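Local structure of Myo-inositol 2-dehydrogenase (Thermotoga maritima, 3EZY) at residues Ile5-Leu10 with Glu19-Ile24; Arg106-Thr111 with Val116-Gly121; Val215-Lys220 with Gly225-Ser230; Thr259-Leu262 with Gly267-Gly270; Arg272-Tyr275 with Glu279-Arg282. The protein catalyses the NAD(+)-dependent oxidation of myo-inositol to scyllo-inosose, and so probably serves a myo-inositol degradation pathway. All blocks are in the same frame, centred on the assembly; numbering follows the deposited sequence. Where two conformers were deposited one is given.

Contact 1. Residues Ile5-Leu10 with Glu19-Ile24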
# COMPACT_ATOMS: atom_id res chain seq x y z
N ILE A 5 11.49 11.29 40.98
CA ILE A 5 10.63 10.11 40.80
C ILE A 5 11.27 8.87 41.40
O ILE A 5 12.48 8.67 41.26
CB ILE A 5 10.40 9.86 39.28
CG1 ILE A 5 9.82 11.14 38.64
CG2 ILE A 5 9.45 8.67 39.04
CD1 ILE A 5 8.35 11.20 38.74
N GLY A 6 10.46 8.04 42.05
CA GLY A 6 10.88 6.71 42.49
C GLY A 6 10.14 5.63 41.70
O GLY A 6 8.95 5.71 41.46
N VAL A 7 10.88 4.61 41.26
CA VAL A 7 10.31 3.51 40.50
C VAL A 7 10.35 2.23 41.33
O VAL A 7 11.41 1.83 41.81
CB VAL A 7 11.11 3.28 39.18
CG1 VAL A 7 10.49 2.11 38.37
CG2 VAL A 7 11.13 4.55 38.33
N ILE A 8 9.20 1.61 41.54
CA ILE A 8 9.15 0.34 42.23
C ILE A 8 8.95 -0.80 41.24
O ILE A 8 7.98 -0.80 40.45
CB ILE A 8 8.00 0.30 43.25
CG1 ILE A 8 8.17 1.43 44.26
CG2 ILE A 8 7.95 -1.06 43.96
CD1 ILE A 8 6.98 1.57 45.18
N GLY A 9 9.84 -1.79 41.26
CA GLY A 9 9.69 -2.93 40.36
C GLY A 9 10.56 -2.70 39.13
O GLY A 9 10.31 -1.82 38.33
N LEU A 10 11.61 -3.50 38.99
CA LEU A 10 12.50 -3.32 37.86
C LEU A 10 12.39 -4.52 36.92
O LEU A 10 13.39 -5.16 36.59
CB LEU A 10 13.93 -3.14 38.34
CG LEU A 10 14.19 -1.91 39.20
CD1 LEU A 10 15.62 -2.05 39.82
CD2 LEU A 10 14.04 -0.60 38.45
N GLU A 19 14.78 3.95 32.63
CA GLU A 19 15.69 4.38 31.55
C GLU A 19 15.16 5.61 30.82
O GLU A 19 15.94 6.51 30.51
CB GLU A 19 16.02 3.21 30.61
CG GLU A 19 17.02 2.22 31.28
CD GLU A 19 17.15 0.88 30.57
OE1 GLU A 19 16.54 0.70 29.49
OE2 GLU A 19 17.87 -0.01 31.13
N ASN A 20 13.85 5.68 30.58
CA ASN A 20 13.23 6.83 29.90
C ASN A 20 13.36 8.13 30.69
O ASN A 20 13.33 9.22 30.11
CB ASN A 20 11.73 6.59 29.58
CG ASN A 20 11.53 5.71 28.32
OD1 ASN A 20 12.46 5.46 27.58
ND2 ASN A 20 10.31 5.25 28.09
N LEU A 21 13.49 8.04 32.00
CA LEU A 21 13.64 9.24 32.80
C LEU A 21 14.81 10.15 32.40
O LEU A 21 14.73 11.35 32.59
CB LEU A 21 13.58 8.94 34.29
CG LEU A 21 12.10 8.77 34.69
CD1 LEU A 21 11.91 7.99 35.99
CD2 LEU A 21 11.35 10.11 34.76
N LYS A 22 15.86 9.61 31.79
CA LYS A 22 16.93 10.45 31.21
C LYS A 22 16.48 11.22 29.97
O LYS A 22 17.10 12.20 29.56
CB LYS A 22 18.11 9.58 30.82
CG LYS A 22 18.57 8.70 31.96
CD LYS A 22 17.41 8.26 32.84
CE LYS A 22 17.85 7.13 33.73
NZ LYS A 22 19.23 7.38 34.23
N MET A 23 15.39 10.78 29.36
CA MET A 23 14.97 11.30 28.08
C MET A 23 13.96 12.38 28.37
O MET A 23 13.42 13.02 27.46
CB MET A 23 14.25 10.20 27.29
CG MET A 23 14.53 10.16 25.83
SD MET A 23 16.00 9.18 25.53
CE MET A 23 17.22 10.17 26.39
N ILE A 24 13.67 12.53 29.65
CA ILE A 24 12.61 13.41 30.02
C ILE A 24 13.22 14.49 30.85
O ILE A 24 14.09 14.24 31.69
CB ILE A 24 11.54 12.72 30.83
CG1 ILE A 24 11.03 11.49 30.08
CG2 ILE A 24 10.42 13.69 31.11
CD1 ILE A 24 9.88 10.80 30.74
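Leu21 meets Ile5 and Val7 of the strand mainly through one methyl, CD1. From its CB, which points toward segment 5-10, the side chain runs to the branch at CG, and neither of these two atoms comes within van der Waals reach of the strand. Beyond the branch, CD1 lies 4.0 Å from CG2 of Ile5 and 4.1 Å from CB of the same residue, and then 4.2 Å from CG2 of Val7. The other methyl, CD2 of Leu21, comes 4.3 Å from CG1 of Ile5. The side chains of Leu21 and Ile5 cross at about a right angle. In Ile5, CG2 stands anti to the backbone N while CG1 turns beside it (chi1 -55°), and both branches meet the leucine. Branched aliphatic residues suit a buried place where the contact is made by carbon alone; Leu21 also packs on Ala27 and Leu29 of the next strand and on Leu289 of helix 277-298, so the methyl contact belongs to a wider apolar layer. Strand 3-8, helix 12-20 and strand 27-33 form the first beta-alpha-beta unit of the Rossmann fold, and the glycine-rich turn beginning at Gly9 matches the GxGxxG pattern with which such folds commonly bind a dinucleotide.

Contact 2. Residues Arg106-Thr111 with Val116-Gly121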
# COMPACT_ATOMS: atom_id res chain seq x y z
N ARG A 106 -10.93 0.94 46.72
CA ARG A 106 -10.12 1.48 47.82
C ARG A 106 -8.97 2.37 47.35
O ARG A 106 -8.71 3.44 47.93
CB ARG A 106 -9.56 0.36 48.69
CG ARG A 106 -10.31 0.20 50.01
CD ARG A 106 -9.33 -0.06 51.15
NE ARG A 106 -8.94 1.17 51.83
CZ ARG A 106 -8.00 1.21 52.77
NH1 ARG A 106 -7.38 0.09 53.13
NH2 ARG A 106 -7.69 2.36 53.36
N MET A 107 -8.28 1.94 46.29
CA MET A 107 -7.18 2.71 45.68
C MET A 107 -7.67 4.11 45.25
O MET A 107 -7.06 5.14 45.56
CB MET A 107 -6.62 1.91 44.47
CG MET A 107 -5.91 0.57 44.83
SD MET A 107 -5.67 -0.66 43.48
CE MET A 107 -4.26 0.11 42.70
N ILE A 108 -8.77 4.15 44.51
CA ILE A 108 -9.39 5.40 44.11
C ILE A 108 -9.84 6.25 45.31
O ILE A 108 -9.54 7.43 45.38
CB ILE A 108 -10.60 5.11 43.20
CG1 ILE A 108 -10.15 4.55 41.84
CG2 ILE A 108 -11.48 6.35 43.06
CD1 ILE A 108 -11.29 3.88 41.03
N GLU A 109 -10.55 5.65 46.28
CA GLU A 109 -10.92 6.38 47.52
C GLU A 109 -9.76 7.04 48.28
O GLU A 109 -9.81 8.21 48.62
CB GLU A 109 -11.55 5.40 48.50
CG GLU A 109 -12.75 5.94 49.26
CD GLU A 109 -14.07 5.30 48.77
OE1 GLU A 109 -13.98 4.19 48.17
OE2 GLU A 109 -15.17 5.89 49.00
N GLU A 110 -8.71 6.27 48.55
CA GLU A 110 -7.55 6.79 49.33
C GLU A 110 -6.75 7.87 48.61
O GLU A 110 -6.36 8.89 49.21
CB GLU A 110 -6.65 5.65 49.77
CG GLU A 110 -7.41 4.60 50.53
CD GLU A 110 -7.62 5.03 51.98
OE1 GLU A 110 -6.72 5.69 52.52
OE2 GLU A 110 -8.69 4.73 52.56
N THR A 111 -6.51 7.69 47.32
CA THR A 111 -5.78 8.72 46.61
C THR A 111 -6.63 9.98 46.57
O THR A 111 -6.12 11.09 46.72
CB THR A 111 -5.36 8.27 45.16
OG1 THR A 111 -6.47 7.69 44.49
CG2 THR A 111 -4.24 7.21 45.22
N VAL A 116 -4.05 13.19 45.92
CA VAL A 116 -2.90 12.99 45.01
C VAL A 116 -3.42 12.29 43.76
O VAL A 116 -4.44 11.60 43.83
CB VAL A 116 -1.81 12.07 45.62
CG1 VAL A 116 -1.18 12.72 46.89
CG2 VAL A 116 -2.39 10.72 45.93
N ILE A 117 -2.71 12.46 42.64
CA ILE A 117 -3.01 11.83 41.35
C ILE A 117 -2.88 10.32 41.43
O ILE A 117 -1.93 9.80 42.00
CB ILE A 117 -2.01 12.36 40.29
CG1 ILE A 117 -2.26 13.83 40.02
CG2 ILE A 117 -2.08 11.61 39.00
CD1 ILE A 117 -1.14 14.43 39.17
N LEU A 118 -3.85 9.64 40.83
CA LEU A 118 -3.76 8.22 40.50
C LEU A 118 -3.86 8.09 38.97
O LEU A 118 -4.91 8.35 38.40
CB LEU A 118 -4.86 7.39 41.19
CG LEU A 118 -4.90 5.89 40.78
CD1 LEU A 118 -3.51 5.24 40.92
CD2 LEU A 118 -5.95 5.12 41.62
N PHE A 119 -2.77 7.72 38.33
CA PHE A 119 -2.68 7.62 36.86
C PHE A 119 -2.55 6.13 36.52
O PHE A 119 -1.68 5.46 37.03
CB PHE A 119 -1.41 8.36 36.40
CG PHE A 119 -1.29 8.57 34.89
CD1 PHE A 119 -1.29 9.85 34.36
CD2 PHE A 119 -1.15 7.49 34.03
CE1 PHE A 119 -1.15 10.09 32.99
CE2 PHE A 119 -1.02 7.71 32.64
CZ PHE A 119 -1.03 9.02 32.14
N THR A 120 -3.43 5.63 35.65
CA THR A 120 -3.44 4.23 35.29
C THR A 120 -2.61 4.06 34.03
O THR A 120 -2.78 4.82 33.08
CB THR A 120 -4.86 3.74 34.99
OG1 THR A 120 -5.63 3.80 36.19
CG2 THR A 120 -4.84 2.26 34.51
N GLY A 121 -1.73 3.06 34.02
CA GLY A 121 -0.77 2.91 32.95
C GLY A 121 -1.33 2.23 31.69
O GLY A 121 -0.83 1.15 31.31
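The carbonyl O of Met107 is gripped twice by Thr111, whose side chain also packs against Leu118 of the strand. The backbone N of Thr111 gives the usual helical bond, and Thr111 OG1 adds a second to Met107 O at 2.8 Å; the two donors reach the oxygen from opposite faces of its plane. A chi1 of 48° sets OG1 between the backbone N and the carbonyl carbon, from where it folds back onto the preceding turn. With its hydroxyl occupied in this way, threonine can lie in an apolar interface: OG1 of Thr111 is 3.7 Å from CB of Leu118, and CB of Thr111 is 3.9 Å from CG2 of Val116. The chain then turns from helix 101-114 into strand 118-121, the outermost strand of the parallel Rossmann sheet on this side, completing a beta-alpha-beta unit with strand 90-94. The axes of helix segment 106-111 and strand 118-121 come within 10.0 Å. Across the turn, Val116 N donates to Thr111 O at 3.1 Å, with 163° at the hydrogen. Leu118 points from the sheet toward the helix and packs on it: its CD2 approaches CB of Met107 at 4.3 Å and CG1 of Ile108 at 4.2 Å. On neighbouring elements, Thr111 and Leu118 both touch Val91, while Met107 reaches Ser78 and Val81 of helix 77-86.

Contact 3. Residues Val215-Lys220 with Gly225-Ser230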
# COMPACT_ATOMS: atom_id res chain seq x y z
N VAL A 215 -14.85 -10.41 21.30
CA VAL A 215 -15.72 -9.72 22.23
C VAL A 215 -16.54 -8.66 21.48
O VAL A 215 -15.99 -7.82 20.77
CB VAL A 215 -14.93 -9.01 23.35
CG1 VAL A 215 -15.87 -8.15 24.20
CG2 VAL A 215 -14.19 -10.00 24.24
N VAL A 216 -17.85 -8.73 21.60
CA VAL A 216 -18.72 -7.75 20.98
C VAL A 216 -19.14 -6.74 22.03
O VAL A 216 -19.48 -7.12 23.15
CB VAL A 216 -20.03 -8.40 20.46
CG1 VAL A 216 -20.97 -7.32 19.86
CG2 VAL A 216 -19.71 -9.47 19.45
N LEU A 217 -19.12 -5.47 21.66
CA LEU A 217 -19.46 -4.36 22.54
C LEU A 217 -20.67 -3.65 21.96
O LEU A 217 -20.71 -3.38 20.77
CB LEU A 217 -18.32 -3.34 22.61
CG LEU A 217 -16.91 -3.89 22.82
CD1 LEU A 217 -15.89 -2.72 22.70
CD2 LEU A 217 -16.80 -4.56 24.19
N ARG A 218 -21.66 -3.35 22.80
CA ARG A 218 -22.71 -2.42 22.45
C ARG A 218 -22.53 -1.14 23.29
O ARG A 218 -22.59 -1.15 24.56
CB ARG A 218 -24.10 -3.03 22.69
CG ARG A 218 -25.19 -1.98 22.71
CD ARG A 218 -26.57 -2.59 22.85
NE ARG A 218 -26.98 -3.27 21.63
CZ ARG A 218 -27.59 -2.68 20.60
NH1 ARG A 218 -27.86 -1.37 20.64
NH2 ARG A 218 -27.91 -3.39 19.54
N PHE A 219 -22.33 -0.05 22.58
CA PHE A 219 -22.16 1.25 23.23
C PHE A 219 -23.49 1.96 23.47
O PHE A 219 -24.52 1.67 22.84
CB PHE A 219 -21.30 2.15 22.36
CG PHE A 219 -19.90 1.66 22.18
CD1 PHE A 219 -18.88 2.08 23.05
CD2 PHE A 219 -19.59 0.77 21.13
CE1 PHE A 219 -17.57 1.67 22.87
CE2 PHE A 219 -18.29 0.33 20.94
CZ PHE A 219 -17.27 0.76 21.80
N LYS A 220 -23.45 2.92 24.39
CA LYS A 220 -24.63 3.71 24.75
C LYS A 220 -25.40 4.24 23.54
O LYS A 220 -26.62 4.18 23.53
CB LYS A 220 -24.16 4.86 25.64
CG LYS A 220 -25.22 5.83 26.08
CD LYS A 220 -24.56 6.87 27.02
CE LYS A 220 -25.30 8.21 27.02
NZ LYS A 220 -26.68 7.99 27.57
N GLY A 225 -19.09 -2.68 18.52
CA GLY A 225 -17.68 -2.93 18.28
C GLY A 225 -17.35 -4.38 18.46
O GLY A 225 -18.11 -5.14 19.09
N VAL A 226 -16.23 -4.79 17.87
CA VAL A 226 -15.78 -6.17 17.93
C VAL A 226 -14.28 -6.15 18.18
O VAL A 226 -13.50 -5.51 17.45
CB VAL A 226 -15.97 -6.96 16.60
CG1 VAL A 226 -15.47 -8.42 16.81
CG2 VAL A 226 -17.43 -6.97 16.13
N ILE A 227 -13.87 -6.79 19.25
CA ILE A 227 -12.45 -6.89 19.52
C ILE A 227 -12.13 -8.34 19.26
O ILE A 227 -12.94 -9.18 19.68
CB ILE A 227 -12.16 -6.64 21.00
CG1 ILE A 227 -12.51 -5.23 21.39
CG2 ILE A 227 -10.67 -6.99 21.31
CD1 ILE A 227 -12.53 -4.96 22.92
N ASP A 228 -11.00 -8.65 18.60
CA ASP A 228 -10.49 -10.03 18.61
C ASP A 228 -9.04 -10.11 19.09
O ASP A 228 -8.23 -9.20 18.77
CB ASP A 228 -10.71 -10.75 17.26
CG ASP A 228 -9.80 -10.27 16.17
OD1 ASP A 228 -8.80 -10.98 15.86
OD2 ASP A 228 -10.08 -9.16 15.64
N ASN A 229 -8.69 -11.17 19.83
CA ASN A 229 -7.36 -11.31 20.47
C ASN A 229 -6.75 -12.67 20.14
O ASN A 229 -7.47 -13.66 20.06
CB ASN A 229 -7.48 -11.32 22.00
CG ASN A 229 -7.85 -9.98 22.58
OD1 ASN A 229 -8.79 -9.86 23.39
ND2 ASN A 229 -7.14 -8.94 22.17
N SER A 230 -5.43 -12.74 19.98
CA SER A 230 -4.78 -14.03 19.90
C SER A 230 -3.52 -13.91 20.70
O SER A 230 -2.80 -12.90 20.59
CB SER A 230 -4.41 -14.44 18.46
OG SER A 230 -3.74 -15.73 18.50
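Strands 215-219 and 225-230 run antiparallel, their axes 4.6 Å apart and at 154°, with Val215-Ile227 and Leu217-Gly225 as hydrogen-bonded pairs on either side of the non-hydrogen-bonded pair Val216-Val226. Val215 and Ile227 exchange two bonds of 2.8 Å between N and O. Leu217 N gives another of 2.8 Å to Gly225 O, and Gly225 N returns one of 2.9 Å to Leu217 O. The CA of Val216 comes within 3.3 Å of Gly225 O, a CA-H...O contact that supplements these bonds. On one face stand Val215, Leu217 and Ile227. Here CD1 of Leu217 meets CD1 of Ile227 at 4.0 Å, two methyl ends touching where the side chains cross obliquely. Beyond them, Phe219 holds CG beside its backbone N (chi1 -64°), and the end of its ring comes back to the start of strand 225-230, the edge atom CE2 lying 3.9 Å from Gly225 N. Glycine suits this place, its bare CA letting the ring edge come close to the backbone. The beta-branched Val216 and Val226 favour extended backbone and project from the other face, where each packs on its own counterpart in the third subunit. Within the chain, helix 174-185 covers the first face, touching Val215 through Phe178 and Leu217 through Ala181, while strand 189-197 pairs alongside strand 212-219 and strand 145-153 alongside strand 224-230.

Contact 4. Residues Thr259-Leu262 with Gly267-Gly270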
# COMPACT_ATOMS: atom_id res chain seq x y z
N THR A 259 10.85 0.90 5.27
CA THR A 259 10.03 1.25 4.12
C THR A 259 10.41 0.47 2.86
O THR A 259 9.93 0.77 1.77
CB THR A 259 10.03 2.75 3.79
OG1 THR A 259 11.32 3.14 3.30
CG2 THR A 259 9.59 3.59 4.99
N VAL A 260 11.23 -0.56 3.00
CA VAL A 260 11.75 -1.30 1.84
C VAL A 260 10.80 -2.36 1.35
O VAL A 260 10.15 -3.08 2.15
CB VAL A 260 13.16 -1.96 2.18
CG1 VAL A 260 13.75 -2.69 0.98
CG2 VAL A 260 14.14 -0.90 2.67
N VAL A 261 10.73 -2.48 0.02
CA VAL A 261 9.86 -3.43 -0.63
C VAL A 261 10.66 -4.17 -1.71
O VAL A 261 11.24 -3.55 -2.61
CB VAL A 261 8.64 -2.72 -1.31
CG1 VAL A 261 7.77 -3.76 -2.07
CG2 VAL A 261 7.77 -1.94 -0.25
N LEU A 262 10.69 -5.50 -1.60
CA LEU A 262 11.40 -6.35 -2.55
C LEU A 262 10.38 -7.01 -3.45
O LEU A 262 9.34 -7.52 -2.98
CB LEU A 262 12.19 -7.41 -1.77
CG LEU A 262 12.80 -8.54 -2.57
CD1 LEU A 262 13.98 -7.99 -3.35
CD2 LEU A 262 13.30 -9.60 -1.61
N GLY A 267 5.81 -11.47 -6.63
CA GLY A 267 5.19 -10.16 -6.34
C GLY A 267 5.97 -9.38 -5.31
O GLY A 267 7.11 -9.74 -5.01
N ASP A 268 5.35 -8.34 -4.75
CA ASP A 268 5.95 -7.47 -3.72
C ASP A 268 6.03 -8.14 -2.37
O ASP A 268 5.06 -8.81 -1.96
CB ASP A 268 5.12 -6.18 -3.54
CG ASP A 268 5.17 -5.30 -4.75
OD1 ASP A 268 6.13 -5.44 -5.56
OD2 ASP A 268 4.26 -4.44 -4.90
N ARG A 269 7.15 -7.93 -1.69
CA ARG A 269 7.38 -8.36 -0.31
C ARG A 269 7.83 -7.19 0.53
O ARG A 269 8.87 -6.57 0.26
CB ARG A 269 8.48 -9.44 -0.24
CG ARG A 269 8.19 -10.63 -1.17
CD ARG A 269 9.24 -11.75 -1.02
NE ARG A 269 9.10 -12.34 0.29
CZ ARG A 269 9.81 -13.39 0.72
NH1 ARG A 269 10.72 -13.94 -0.10
NH2 ARG A 269 9.61 -13.86 1.95
N GLY A 270 7.05 -6.89 1.56
CA GLY A 270 7.35 -5.78 2.48
C GLY A 270 8.23 -6.21 3.64
O GLY A 270 8.51 -7.39 3.78
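Val261 holds CG1 anti to its backbone N (chi1 177°), and Asp268 turns CG beside its own N (chi1 -67°); together these torsions set the valine methyl against the flank of the aspartate. CG1 of Val261 touches CB of Asp268 at 3.9 Å and its CG at 4.0 Å, so the contact uses the carbon part of the acidic side chain and spares the oxygens. CG1 of Val261 also lies 3.8 Å from Arg269 O. Leu262 and Arg269 form the hydrogen-bonded pair of this antiparallel hairpin. Leu262 N donates to Arg269 O at 2.8 Å, with 163° at the hydrogen, and Arg269 N returns a bond of 2.6 Å to Leu262 O, approaching nearly along the C=O axis. CB of Arg269 sits 3.5 Å from Leu262 O, while the rest of its chain bends at chi3 and leads away from the other strand. Gly267 has a positive phi, which glycine adopts easily. The hairpin is an arm of the tetramer: Val260, Val261 and Leu262 continue its sheet with a strand of the second subunit. Backbone bonds, apolar carbon and the bond of Asp268 OD1 to Thr263 thus hold the hairpin together, while the same carboxylate also serves assembly, OD1 bonding to Tyr273 of the fourth subunit and OD2 making a salt bridge with Arg256 of that subunit.

Contact 5. Residues Arg272-Tyr275 with Glu279-Arg282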
# COMPACT_ATOMS: atom_id res chain seq x y z
N ARG A 272 9.42 -6.96 7.65
CA ARG A 272 8.78 -7.60 8.79
C ARG A 272 8.03 -6.58 9.68
O ARG A 272 8.39 -5.41 9.79
CB ARG A 272 9.85 -8.35 9.63
CG ARG A 272 10.83 -7.40 10.36
CD ARG A 272 11.61 -8.13 11.50
NE ARG A 272 12.47 -7.26 12.30
CZ ARG A 272 12.12 -6.64 13.43
NH1 ARG A 272 10.89 -6.74 13.95
NH2 ARG A 272 13.01 -5.88 14.07
N TYR A 273 6.99 -7.04 10.36
CA TYR A 273 6.26 -6.25 11.36
C TYR A 273 7.14 -6.13 12.58
O TYR A 273 8.03 -6.97 12.80
CB TYR A 273 4.97 -6.99 11.78
CG TYR A 273 3.87 -7.00 10.74
CD1 TYR A 273 4.15 -6.99 9.37
CD2 TYR A 273 2.53 -7.03 11.14
CE1 TYR A 273 3.12 -6.97 8.44
CE2 TYR A 273 1.51 -7.01 10.24
CZ TYR A 273 1.78 -6.98 8.89
OH TYR A 273 0.73 -6.97 8.00
N LEU A 274 6.89 -5.10 13.39
CA LEU A 274 7.53 -5.01 14.70
C LEU A 274 7.19 -6.25 15.53
O LEU A 274 6.07 -6.78 15.49
CB LEU A 274 7.11 -3.78 15.45
CG LEU A 274 7.47 -2.52 14.74
CD1 LEU A 274 7.06 -1.33 15.65
CD2 LEU A 274 8.93 -2.50 14.34
N TYR A 275 8.19 -6.72 16.23
CA TYR A 275 8.13 -8.05 16.76
C TYR A 275 8.59 -8.09 18.23
O TYR A 275 8.03 -8.81 19.04
CB TYR A 275 8.95 -8.97 15.86
CG TYR A 275 8.84 -10.41 16.23
CD1 TYR A 275 8.03 -11.26 15.51
CD2 TYR A 275 9.54 -10.91 17.34
CE1 TYR A 275 7.90 -12.60 15.86
CE2 TYR A 275 9.41 -12.26 17.70
CZ TYR A 275 8.59 -13.09 16.95
OH TYR A 275 8.46 -14.43 17.27
N GLU A 279 10.98 -2.48 20.79
CA GLU A 279 10.85 -1.72 19.55
C GLU A 279 9.38 -1.36 19.33
O GLU A 279 9.07 -0.31 18.81
CB GLU A 279 11.38 -2.50 18.34
CG GLU A 279 10.55 -3.73 18.00
CD GLU A 279 11.09 -4.50 16.78
OE1 GLU A 279 12.00 -4.00 16.10
OE2 GLU A 279 10.64 -5.63 16.50
N ARG A 280 8.48 -2.23 19.76
CA ARG A 280 7.04 -1.95 19.64
C ARG A 280 6.56 -0.81 20.57
O ARG A 280 5.81 0.09 20.15
CB ARG A 280 6.19 -3.22 19.89
CG ARG A 280 4.67 -2.95 20.01
CD ARG A 280 4.12 -2.52 18.64
NE ARG A 280 2.70 -2.16 18.64
CZ ARG A 280 2.20 -1.00 19.08
NH1 ARG A 280 3.00 -0.08 19.62
NH2 ARG A 280 0.88 -0.77 19.03
N TYR A 281 6.97 -0.86 21.84
CA TYR A 281 6.27 -0.09 22.87
C TYR A 281 7.01 1.09 23.46
O TYR A 281 6.43 1.90 24.21
CB TYR A 281 5.87 -1.02 24.03
CG TYR A 281 4.69 -1.97 23.75
CD1 TYR A 281 4.83 -3.33 23.91
CD2 TYR A 281 3.43 -1.47 23.37
CE1 TYR A 281 3.77 -4.19 23.72
CE2 TYR A 281 2.35 -2.31 23.15
CZ TYR A 281 2.53 -3.68 23.35
OH TYR A 281 1.49 -4.54 23.14
N ARG A 282 8.30 1.18 23.18
CA ARG A 282 9.12 2.15 23.89
C ARG A 282 8.64 3.60 23.76
O ARG A 282 8.63 4.35 24.76
CB ARG A 282 10.59 2.04 23.42
CG ARG A 282 11.43 3.28 23.66
CD ARG A 282 12.03 3.32 25.03
NE ARG A 282 13.18 2.42 25.20
CZ ARG A 282 13.76 2.15 26.38
NH1 ARG A 282 13.32 2.71 27.51
NH2 ARG A 282 14.80 1.32 26.44
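Charge pairing joins Arg272 to Glu279. The guanidinium grips the carboxylate end-on with two nitrogens, Arg272 NH1 to Glu279 OE2 at 2.8 Å and Arg272 NH2 to Glu279 OE1 at 2.9 Å, one oxygen each. OE1 uses its syn lone pair; OE2 is met on the syn side but 19° out of the carboxylate plane, consistent with planes turned 31° from each other. An arginine chain extended from CG to NE spans the distance, and the glutamate, with chi1 at 68° and extended beyond CG, comes to meet it from the opposite direction. Among the backbone bonds, Tyr275 N donates to OE2 of Glu279 at 2.7 Å, on the anti side but tilted well out of the carboxylate plane. Phe276 N also bonds to OE2, so a side chain of the helix's first turn ties down the peptide groups leading into it. Apolar contact completes the set: CD2 of Leu274 lies 3.8 Å from CD of Glu279, and CD1 of Leu274 lies 4.0 Å from CA of Arg280. Leucine here covers the carbon of the charged residues with its two methyls. Segment 272-275 links strand 267-270 to helix 277-298; its Leu274 makes backbone bonds with Tyr237 and Val255, and Arg280 on the helix forms a salt bridge with Asp127.

Contacts 1 and 2 reach the same parallel Rossmann sheet, with centres 20 Å apart: contact 1 at its inner strand 3-8, contact 2 at edge strand 118-121. Contact 3 belongs to the mixed sheet of the C-terminal domain, its centre about 34 Å from that of contact 1. Contacts 4 and 5 adjoin in sequence, 18 Å between centres, and both touch the fourth subunit. Helix 277-298, which carries segment 279-282, runs on past contacts 1 and 2: Leu21 packs on its Leu289, and Ile117 on its Phe292. Arg282 NH1 of contact 5 probably hydrogen-bonds to Asn20 OD1 of contact 1, at 2.9 Å. Contact 1, which holds the start of the probable dinucleotide-binding turn, has its centre about 38 Å from that of contact 4.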